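Local coordinates for protein lectin (Cicer arietinum, PDB 3V6N) that has hemagglutinating activity as a seed albumin and lectin with a four-bladed hemopexin-type propeller that binds calcium and sodium ions in its central channel, at residues A[122-127]-A[131-136]; A[175-180]-A[184-189]; A[66-69]-A[75-78]; A[140-145]-A[150-155]. All coordinates share one frame; numbering follows the deposited sequence.

Contact 1 (A[122-127]-A[131-136]); sequences AAFRST and EVYLFK. With NA (sodium ion), chain G; SO4 (sulfate ion), chain H.
E131 O accepts two donors from segment 122-127: S126 N, 2.9 Å from E131 O and 36° out of the carbonyl plane, and R125 NH1, a weak bond at 3.4 Å to the same oxygen. Strands 122-125 and 131-136 are the first two of a blade in the hemopexin propeller and form an antiparallel hairpin. R125 bends at chi2 to reach that carbonyl, while its NE bonds to T70 O and its NH2 pairs with E71.

One side of the hairpin carries A122, F124, Y133 and F135, three of them clustered aromatics. F124 CG sits between the backbone N and the carbonyl carbon (chi1 72°), which swings the ring across the neighbouring strand. There Y133 CB lies over one face, offset toward the rim, and F124 CE2 approaches Y133 CD2 to 3.8 Å with the ring planes 36° apart. F135 meets F124 rim to rim instead, with F135 CE2 3.7 Å from F124 CE1.

A123 O turns away from the partner strand and binds the sodium ion at 2.3 Å. At the turn end of the hairpin, a water is bonded to S126 OG, whose other partner is K128 N, and donates to E131 OE1, which also pairs with R142, and to Y133 OH; this hydroxyl gives its own proton to sulfate O2 at 2.6 Å.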
# COMPACT_ATOMS: atom_id res chain seq x y z
N ALA A 122 -2.54 15.89 8.75
CA ALA A 122 -2.27 17.16 8.07
C ALA A 122 -0.81 17.54 8.28
O ALA A 122 -0.18 17.11 9.25
CB ALA A 122 -3.19 18.27 8.58
N ALA A 123 -0.27 18.35 7.37
CA ALA A 123 1.12 18.77 7.45
C ALA A 123 1.31 20.05 6.68
O ALA A 123 0.63 20.28 5.67
CB ALA A 123 2.03 17.69 6.91
N PHE A 124 2.23 20.90 7.14
CA PHE A 124 2.64 22.02 6.31
C PHE A 124 4.12 22.39 6.48
O PHE A 124 4.69 22.22 7.56
CB PHE A 124 1.70 23.24 6.42
CG PHE A 124 1.79 24.00 7.72
CD1 PHE A 124 0.89 23.75 8.75
CD2 PHE A 124 2.73 25.01 7.88
CE1 PHE A 124 0.94 24.46 9.93
CE2 PHE A 124 2.79 25.73 9.08
CZ PHE A 124 1.89 25.46 10.10
N ARG A 125 4.69 22.89 5.40
CA ARG A 125 6.10 23.25 5.31
C ARG A 125 6.37 24.57 6.04
O ARG A 125 5.74 25.58 5.74
CB ARG A 125 6.51 23.34 3.83
CG ARG A 125 7.93 23.76 3.54
CD ARG A 125 8.94 22.67 3.85
NE ARG A 125 10.19 22.94 3.15
CZ ARG A 125 11.21 23.63 3.64
NH1 ARG A 125 11.16 24.14 4.88
NH2 ARG A 125 12.29 23.82 2.89
N SER A 126 7.30 24.55 7.00
CA SER A 126 7.73 25.77 7.69
C SER A 126 8.53 26.72 6.78
O SER A 126 9.05 26.30 5.75
CB SER A 126 8.60 25.41 8.91
OG SER A 126 9.04 26.57 9.61
N THR A 127 8.62 27.99 7.17
CA THR A 127 9.59 28.91 6.54
C THR A 127 11.02 28.65 7.04
O THR A 127 11.99 29.01 6.37
CB THR A 127 9.26 30.40 6.79
OG1 THR A 127 9.00 30.60 8.19
CG2 THR A 127 8.04 30.82 5.98
N GLU A 131 12.22 22.54 7.87
CA GLU A 131 11.29 22.10 8.91
C GLU A 131 9.86 21.94 8.40
O GLU A 131 9.46 22.61 7.46
CB GLU A 131 11.35 23.04 10.12
CG GLU A 131 12.76 23.10 10.72
CD GLU A 131 12.84 23.80 12.06
OE1 GLU A 131 11.80 24.18 12.64
OE2 GLU A 131 13.98 23.98 12.55
N VAL A 132 9.13 21.02 9.03
CA VAL A 132 7.75 20.67 8.70
C VAL A 132 6.94 20.45 9.97
O VAL A 132 7.43 19.84 10.92
CB VAL A 132 7.68 19.35 7.88
CG1 VAL A 132 6.26 19.12 7.37
CG2 VAL A 132 8.65 19.39 6.72
N TYR A 133 5.71 20.94 9.98
CA TYR A 133 4.78 20.65 11.05
C TYR A 133 3.82 19.55 10.63
O TYR A 133 3.27 19.60 9.53
CB TYR A 133 4.03 21.92 11.45
CG TYR A 133 4.91 22.99 12.04
CD1 TYR A 133 5.24 22.97 13.40
CD2 TYR A 133 5.43 24.02 11.26
CE1 TYR A 133 6.04 23.94 13.96
CE2 TYR A 133 6.23 25.02 11.82
CZ TYR A 133 6.53 24.96 13.17
OH TYR A 133 7.31 25.91 13.76
N LEU A 134 3.62 18.57 11.50
CA LEU A 134 2.73 17.45 11.21
C LEU A 134 1.72 17.26 12.32
O LEU A 134 2.06 17.42 13.50
CB LEU A 134 3.52 16.15 10.96
CG LEU A 134 4.57 16.24 9.85
CD1 LEU A 134 5.93 16.46 10.50
CD2 LEU A 134 4.61 15.01 8.97
N PHE A 135 0.50 16.90 11.95
CA PHE A 135 -0.61 16.89 12.91
C PHE A 135 -1.29 15.53 12.93
O PHE A 135 -1.59 14.97 11.86
CB PHE A 135 -1.65 17.99 12.57
CG PHE A 135 -1.09 19.38 12.58
CD1 PHE A 135 -1.07 20.13 13.75
CD2 PHE A 135 -0.56 19.95 11.41
CE1 PHE A 135 -0.54 21.42 13.77
CE2 PHE A 135 -0.04 21.24 11.43
CZ PHE A 135 -0.03 21.98 12.60
N LYS A 136 -1.54 15.03 14.15
CA LYS A 136 -2.34 13.81 14.33
C LYS A 136 -3.17 13.92 15.61
O LYS A 136 -2.62 14.15 16.70
CB LYS A 136 -1.46 12.54 14.35
CG LYS A 136 -2.20 11.21 14.57
CD LYS A 136 -3.21 10.92 13.47
CE LYS A 136 -3.94 9.59 13.64
NZ LYS A 136 -3.07 8.46 13.19
NA NA G . -0.26 19.76 3.59
S SO4 H . 6.28 25.98 17.24
O1 SO4 H . 6.19 26.93 18.37
O2 SO4 H . 7.35 26.38 16.32
O3 SO4 H . 6.54 24.64 17.78
O4 SO4 H . 4.96 26.11 16.60
O HOH W 1 9.64 25.72 11.91

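Contact 2 (A[175-180]-A[184-189]); sequences SAFASH and EAYLFK. With NA (sodium ion), chain G.
F177 and Y186 form a hydrogen-bonded antiparallel pair, and the two bonds of the pair are unequal: Y186 N reaches F177 O at 2.8 Å, nearly straight at 173°, whereas the return bond from F177 N to Y186 O stretches to 3.2 Å. F188 N bonds to S175 O toward the calcium end of the strand, and S179 N to E184 O beyond the strand end, where the donor stands above the carbonyl plane.

Ring contacts fill one side of the pair. The planes of F177 and Y186 are 29° apart but slid, so the rings barely overlap; Y186 CD2 lies over the rim of one F177 face, 3.8 Å from F177 CZ. With F188 the meeting is rim to rim, F177 CD1 to F188 CE1 at 3.8 Å. A Y31 ring meets F177 edge-to-face, and W217 adjoins Y186.

This is the inner hairpin of a hemopexin blade, and its metal contact follows from that position: strand 175-178 faces the propeller channel, where A176 O binds the sodium ion at 2.2 Å. On the side away from the rings, A176 CB packs on L187 CD2.

Water-mediated contacts gather at the hairpin's turn end. One water donates to E184 OE1 at 2.7 Å and is also bonded to S179 OG and Y186 OH; S179 OG has K181 N as another partner and Y186 OH has Y216 OH. A second water donates to E184 O, 2.9 Å away, and to S179 O, 3.2 Å away.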
# COMPACT_ATOMS: atom_id res chain seq x y z
N SER A 175 -6.47 18.90 7.01
CA SER A 175 -5.62 19.28 5.89
C SER A 175 -4.99 20.65 6.13
O SER A 175 -5.54 21.45 6.88
CB SER A 175 -6.47 19.31 4.62
OG SER A 175 -5.69 19.69 3.54
N ALA A 176 -3.86 20.91 5.48
CA ALA A 176 -3.14 22.19 5.59
C ALA A 176 -2.16 22.42 4.43
O ALA A 176 -1.66 21.46 3.81
CB ALA A 176 -2.38 22.26 6.91
N PHE A 177 -1.90 23.69 4.12
CA PHE A 177 -0.77 24.07 3.29
C PHE A 177 -0.21 25.43 3.68
O PHE A 177 -0.90 26.28 4.26
CB PHE A 177 -1.03 23.93 1.76
CG PHE A 177 -1.92 25.01 1.15
CD1 PHE A 177 -3.30 24.82 1.04
CD2 PHE A 177 -1.36 26.17 0.59
CE1 PHE A 177 -4.11 25.78 0.44
CE2 PHE A 177 -2.17 27.13 -0.01
CZ PHE A 177 -3.54 26.94 -0.10
N ALA A 178 1.08 25.61 3.40
CA ALA A 178 1.75 26.86 3.71
C ALA A 178 1.55 27.82 2.54
O ALA A 178 1.53 27.42 1.40
CB ALA A 178 3.23 26.61 3.97
N SER A 179 1.36 29.09 2.85
CA SER A 179 1.16 30.10 1.81
C SER A 179 2.50 30.49 1.21
O SER A 179 3.56 30.26 1.82
CB SER A 179 0.53 31.34 2.42
OG SER A 179 0.20 32.31 1.44
N HIS A 180 2.44 31.07 0.02
CA HIS A 180 3.59 31.73 -0.57
C HIS A 180 3.91 33.02 0.16
O HIS A 180 5.04 33.49 0.12
CB HIS A 180 3.37 31.99 -2.06
CG HIS A 180 3.33 30.73 -2.91
ND1 HIS A 180 4.44 30.24 -3.52
CD2 HIS A 180 2.29 29.86 -3.21
CE1 HIS A 180 4.11 29.12 -4.20
NE2 HIS A 180 2.80 28.88 -4.00
N GLU A 184 2.60 32.51 6.69
CA GLU A 184 1.17 32.21 6.69
C GLU A 184 0.92 30.79 6.21
O GLU A 184 1.70 30.23 5.42
CB GLU A 184 0.36 33.19 5.84
CG GLU A 184 0.23 34.57 6.46
CD GLU A 184 -0.71 35.49 5.71
OE1 GLU A 184 -1.50 35.04 4.83
OE2 GLU A 184 -0.67 36.69 6.03
N ALA A 185 -0.17 30.22 6.71
CA ALA A 185 -0.56 28.87 6.41
C ALA A 185 -2.08 28.79 6.50
O ALA A 185 -2.71 29.59 7.21
CB ALA A 185 0.10 27.90 7.38
N TYR A 186 -2.66 27.84 5.78
CA TYR A 186 -4.08 27.58 5.83
C TYR A 186 -4.33 26.24 6.51
O TYR A 186 -3.64 25.25 6.24
CB TYR A 186 -4.67 27.55 4.42
CG TYR A 186 -4.56 28.86 3.65
CD1 TYR A 186 -5.60 29.79 3.65
CD2 TYR A 186 -3.40 29.17 2.94
CE1 TYR A 186 -5.49 30.99 2.94
CE2 TYR A 186 -3.29 30.36 2.24
CZ TYR A 186 -4.34 31.26 2.24
OH TYR A 186 -4.21 32.43 1.54
N LEU A 187 -5.31 26.22 7.40
CA LEU A 187 -5.75 25.00 8.07
C LEU A 187 -7.16 24.71 7.61
O LEU A 187 -7.96 25.61 7.46
CB LEU A 187 -5.72 25.16 9.60
CG LEU A 187 -4.46 25.76 10.24
CD1 LEU A 187 -4.63 25.82 11.76
CD2 LEU A 187 -3.19 24.99 9.88
N PHE A 188 -7.48 23.44 7.37
CA PHE A 188 -8.82 23.08 6.92
C PHE A 188 -9.46 22.06 7.85
O PHE A 188 -8.79 21.17 8.39
CB PHE A 188 -8.78 22.54 5.48
CG PHE A 188 -8.20 23.53 4.49
CD1 PHE A 188 -6.86 23.47 4.14
CD2 PHE A 188 -9.00 24.52 3.93
CE1 PHE A 188 -6.32 24.39 3.23
CE2 PHE A 188 -8.47 25.45 3.04
CZ PHE A 188 -7.13 25.38 2.68
N LYS A 189 -10.78 22.20 8.03
CA LYS A 189 -11.59 21.20 8.72
C LYS A 189 -13.07 21.35 8.31
O LYS A 189 -13.69 22.40 8.54
CB LYS A 189 -11.44 21.31 10.24
CG LYS A 189 -12.05 20.14 11.00
CD LYS A 189 -11.68 20.23 12.46
CE LYS A 189 -11.86 18.91 13.20
NZ LYS A 189 -11.35 19.17 14.58
NA NA G . -0.26 19.76 3.59
O HOH W 2 -1.91 33.85 2.45
O HOH W 3 4.53 30.37 4.91

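Contact 3 (A[66-69]-A[75-78]); sequences CSFD and AFIF. With NA (sodium ion), chain G.
Segments 66-69 and 75-78 run almost exactly antiparallel, 178° between their strand directions, with F68 and F76 as a hydrogen-bonded pair in which F76 N lies 3.0 Å from F68 O. F78 N also bonds to C66 O, at 2.8 Å but along a bent path.

C66, F68, F76 and F78 project to the same side of the sheet. With chi1 at 56° F68 leans toward the partner strand, and F76 CB makes a CH-pi contact, 3.9 Å from the F68 ring centroid and 19° off the ring normal. The two side chains lie alongside each other, F68 CE1 coming within 3.5 Å of F76 CD2. At the ring's CE2 corner, F78 CE2 comes to 3.7 Å of F68 CE2. C66 SG approaches the F78 ring obliquely, 4.7 Å from its centroid, a sulfur-aromatic contact; A123 of the next blade touches C66 as well.

S67 and I77 share the other side of the sheet. S67 O points out of the hairpin and binds the sodium ion at 2.2 Å, so strand 66-69 lines the channel and, with its neighbour 74-79, forms the inner hairpin of a hemopexin propeller blade.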
# COMPACT_ATOMS: atom_id res chain seq x y z
N CYS A 66 -2.62 13.10 3.39
CA CYS A 66 -1.74 14.10 3.97
C CYS A 66 -0.62 14.39 2.96
O CYS A 66 -0.21 13.50 2.21
CB CYS A 66 -1.12 13.60 5.29
SG CYS A 66 -0.02 14.78 6.14
N SER A 67 -0.12 15.62 2.95
CA SER A 67 1.11 15.91 2.19
C SER A 67 1.75 17.23 2.51
O SER A 67 1.13 18.10 3.17
CB SER A 67 0.91 15.78 0.69
OG SER A 67 -0.15 16.55 0.25
N PHE A 68 3.00 17.37 2.08
CA PHE A 68 3.73 18.62 2.22
C PHE A 68 4.80 18.79 1.16
O PHE A 68 5.47 17.84 0.80
CB PHE A 68 4.35 18.81 3.63
CG PHE A 68 5.26 17.69 4.10
CD1 PHE A 68 6.63 17.76 3.90
CD2 PHE A 68 4.76 16.62 4.86
CE1 PHE A 68 7.48 16.75 4.37
CE2 PHE A 68 5.60 15.61 5.34
CZ PHE A 68 6.96 15.68 5.10
N ASP A 69 4.93 20.02 0.69
CA ASP A 69 6.03 20.48 -0.14
C ASP A 69 7.34 20.33 0.61
O ASP A 69 7.39 20.52 1.85
CB ASP A 69 5.81 21.97 -0.47
CG ASP A 69 6.76 22.48 -1.53
OD1 ASP A 69 6.94 21.80 -2.58
OD2 ASP A 69 7.34 23.57 -1.32
N ALA A 75 7.44 16.58 -3.24
CA ALA A 75 6.51 16.56 -2.10
C ALA A 75 6.40 15.16 -1.47
O ALA A 75 6.56 14.16 -2.16
CB ALA A 75 5.14 17.02 -2.55
N PHE A 76 6.15 15.11 -0.16
CA PHE A 76 5.80 13.86 0.51
C PHE A 76 4.29 13.74 0.44
O PHE A 76 3.56 14.71 0.68
CB PHE A 76 6.27 13.81 1.97
CG PHE A 76 7.69 13.32 2.15
CD1 PHE A 76 7.99 11.96 2.13
CD2 PHE A 76 8.74 14.23 2.34
CE1 PHE A 76 9.30 11.51 2.27
CE2 PHE A 76 10.05 13.79 2.48
CZ PHE A 76 10.34 12.43 2.45
N ILE A 77 3.82 12.57 0.07
CA ILE A 77 2.38 12.30 0.05
C ILE A 77 2.14 11.09 0.96
O ILE A 77 3.04 10.29 1.17
CB ILE A 77 1.84 12.09 -1.40
CG1 ILE A 77 2.55 10.89 -2.05
CG2 ILE A 77 2.00 13.37 -2.23
CD1 ILE A 77 1.89 10.38 -3.32
N PHE A 78 0.95 10.99 1.55
CA PHE A 78 0.64 9.89 2.46
C PHE A 78 -0.70 9.27 2.12
O PHE A 78 -1.57 9.93 1.57
CB PHE A 78 0.57 10.37 3.91
CG PHE A 78 1.86 10.94 4.44
CD1 PHE A 78 2.62 10.22 5.34
CD2 PHE A 78 2.31 12.19 4.03
CE1 PHE A 78 3.80 10.75 5.84
CE2 PHE A 78 3.49 12.73 4.52
CZ PHE A 78 4.23 12.00 5.43
NA NA G . -0.26 19.76 3.59

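Contact 4 (A[140-145]-A[150-155]); sequences YARIDY and LVQNIK. With SO4 (sulfate ion), chain H.
Y140 and K155 open the outer hairpin of a hemopexin propeller blade, where strand 139-144 meets edge strand 149-156, and they mark its tightly packed part. Two backbone bonds join them, Y140 N to K155 O at 2.8 Å and K155 N to Y140 O. The Y140 ring, buried, lies alongside the K155 chain, with Y140 CE1 3.7 Å from K155 CB. A141 CB touches L150 CD1, at 4.2 Å, and I154 CG1.

Between Y140 and I143 the register slips by two residues, and the edge segment bows outward through V151, Q152 and N153. V151 N still bonds to R142 O at 2.9 Å, but in the bow water replaces direct pairing: one water accepts from R142 N at 2.8 Å and links it to Q152 O. Pairing resumes at I143 with L150, a non-hydrogen-bonded pair. V151 and N153 are exposed.

With CG opposite the backbone N (chi1 -180°) and the chain straight to NE, R142 carries its guanidinium between V151 CG1, over one face, and sulfate O2, over the other, while NE pairs with E131. Sulfate O3, probably from the crystallisation liquor, lies in the plane of the Y140 ring at its edge, and Y140 OH donates to it at 2.6 Å.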
# COMPACT_ATOMS: atom_id res chain seq x y z
N TYR A 140 0.89 17.61 17.67
CA TYR A 140 1.68 18.03 16.52
C TYR A 140 3.15 17.68 16.71
O TYR A 140 3.62 17.56 17.84
CB TYR A 140 1.48 19.52 16.20
CG TYR A 140 2.35 20.50 16.97
CD1 TYR A 140 2.03 20.88 18.28
CD2 TYR A 140 3.47 21.08 16.37
CE1 TYR A 140 2.82 21.78 18.98
CE2 TYR A 140 4.26 21.99 17.05
CZ TYR A 140 3.94 22.34 18.36
OH TYR A 140 4.75 23.24 19.05
N ALA A 141 3.86 17.52 15.60
CA ALA A 141 5.26 17.20 15.62
C ALA A 141 6.00 18.15 14.69
O ALA A 141 5.43 18.70 13.73
CB ALA A 141 5.49 15.76 15.19
N ARG A 142 7.26 18.36 14.99
CA ARG A 142 8.05 19.28 14.23
C ARG A 142 9.31 18.54 13.84
O ARG A 142 10.06 18.09 14.70
CB ARG A 142 8.35 20.51 15.09
CG ARG A 142 9.17 21.58 14.42
CD ARG A 142 9.37 22.73 15.41
NE ARG A 142 10.36 23.68 14.91
CZ ARG A 142 10.95 24.61 15.65
NH1 ARG A 142 10.65 24.74 16.93
NH2 ARG A 142 11.85 25.42 15.09
N ILE A 143 9.52 18.36 12.53
CA ILE A 143 10.63 17.55 12.01
C ILE A 143 11.48 18.33 11.02
O ILE A 143 11.06 19.35 10.50
CB ILE A 143 10.16 16.24 11.31
CG1 ILE A 143 9.48 16.56 9.96
CG2 ILE A 143 9.24 15.46 12.23
CD1 ILE A 143 9.44 15.40 8.97
N ASP A 144 12.68 17.83 10.79
CA ASP A 144 13.54 18.32 9.72
C ASP A 144 13.56 17.18 8.71
O ASP A 144 14.05 16.09 9.01
CB ASP A 144 14.95 18.62 10.26
CG ASP A 144 15.92 19.11 9.18
OD1 ASP A 144 15.95 18.58 8.06
OD2 ASP A 144 16.69 20.03 9.48
N TYR A 145 13.01 17.42 7.52
CA TYR A 145 12.95 16.34 6.51
C TYR A 145 14.33 16.00 5.88
O TYR A 145 14.53 14.89 5.42
CB TYR A 145 11.85 16.60 5.45
CG TYR A 145 12.27 17.61 4.39
CD1 TYR A 145 11.83 18.94 4.45
CD2 TYR A 145 13.13 17.24 3.35
CE1 TYR A 145 12.24 19.86 3.50
CE2 TYR A 145 13.55 18.15 2.41
CZ TYR A 145 13.10 19.46 2.49
OH TYR A 145 13.52 20.36 1.52
N LEU A 150 13.35 14.38 14.47
CA LEU A 150 12.37 15.02 15.33
C LEU A 150 13.05 16.14 16.11
O LEU A 150 13.98 15.90 16.86
CB LEU A 150 11.76 13.96 16.26
CG LEU A 150 10.59 14.29 17.18
CD1 LEU A 150 9.28 14.37 16.38
CD2 LEU A 150 10.51 13.20 18.25
N VAL A 151 12.58 17.37 15.91
CA VAL A 151 13.24 18.57 16.45
C VAL A 151 12.91 18.84 17.93
O VAL A 151 13.72 19.45 18.63
CB VAL A 151 12.90 19.81 15.59
CG1 VAL A 151 13.18 21.10 16.37
CG2 VAL A 151 13.68 19.78 14.28
N GLN A 152 11.74 18.41 18.38
CA GLN A 152 11.33 18.60 19.78
C GLN A 152 10.31 17.52 20.14
O GLN A 152 9.80 16.84 19.26
CB GLN A 152 10.73 20.01 19.97
CG GLN A 152 9.37 20.20 19.29
CD GLN A 152 8.99 21.66 19.03
OE1 GLN A 152 7.80 21.97 18.88
NE2 GLN A 152 9.97 22.55 18.94
N ASN A 153 10.00 17.38 21.42
CA ASN A 153 8.92 16.48 21.83
C ASN A 153 7.56 16.75 21.15
O ASN A 153 7.21 17.90 20.84
CB ASN A 153 8.75 16.53 23.35
CG ASN A 153 9.96 15.97 24.08
OD1 ASN A 153 10.84 15.34 23.48
ND2 ASN A 153 10.01 16.21 25.39
N ILE A 154 6.82 15.68 20.89
CA ILE A 154 5.45 15.78 20.39
C ILE A 154 4.60 16.51 21.44
O ILE A 154 4.66 16.18 22.61
CB ILE A 154 4.90 14.37 20.06
CG1 ILE A 154 5.73 13.75 18.93
CG2 ILE A 154 3.44 14.43 19.62
CD1 ILE A 154 5.69 12.23 18.89
N LYS A 155 3.83 17.51 21.01
CA LYS A 155 3.09 18.37 21.96
C LYS A 155 1.63 18.51 21.56
O LYS A 155 1.27 18.26 20.41
CB LYS A 155 3.72 19.76 22.00
CG LYS A 155 4.99 19.85 22.82
CD LYS A 155 5.71 21.17 22.60
CE LYS A 155 6.77 21.40 23.67
NZ LYS A 155 7.85 22.32 23.21
S SO4 H . 6.28 25.98 17.24
O1 SO4 H . 6.19 26.93 18.37
O2 SO4 H . 7.35 26.38 16.32
O3 SO4 H . 6.54 24.64 17.78
O4 SO4 H . 4.96 26.11 16.60
O HOH W 4 5.96 19.41 18.76
O HOH W 5 7.92 17.51 17.55

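In the fold
Along the chain the order is contact 3, contact 1, contact 4, contact 2. Contacts 3, 1 and 2 are the inner hairpins of three separate four-stranded sheets, the successive blades of the propeller. Contact 1 lies between the other two, its centre about 10 Å from that of contact 3 and 9 Å from that of contact 2, and touches both. S67, A123 and A176, one from each, join A9 in holding the sodium ion by their carbonyl oxygens, so the blades meet at one metal in the channel, consistent with its joining them. Contact 4 extends the sheet of contact 1 outward, about 9 Å between centres, through strands 131-136 and 139-144; both reach the same sulfate.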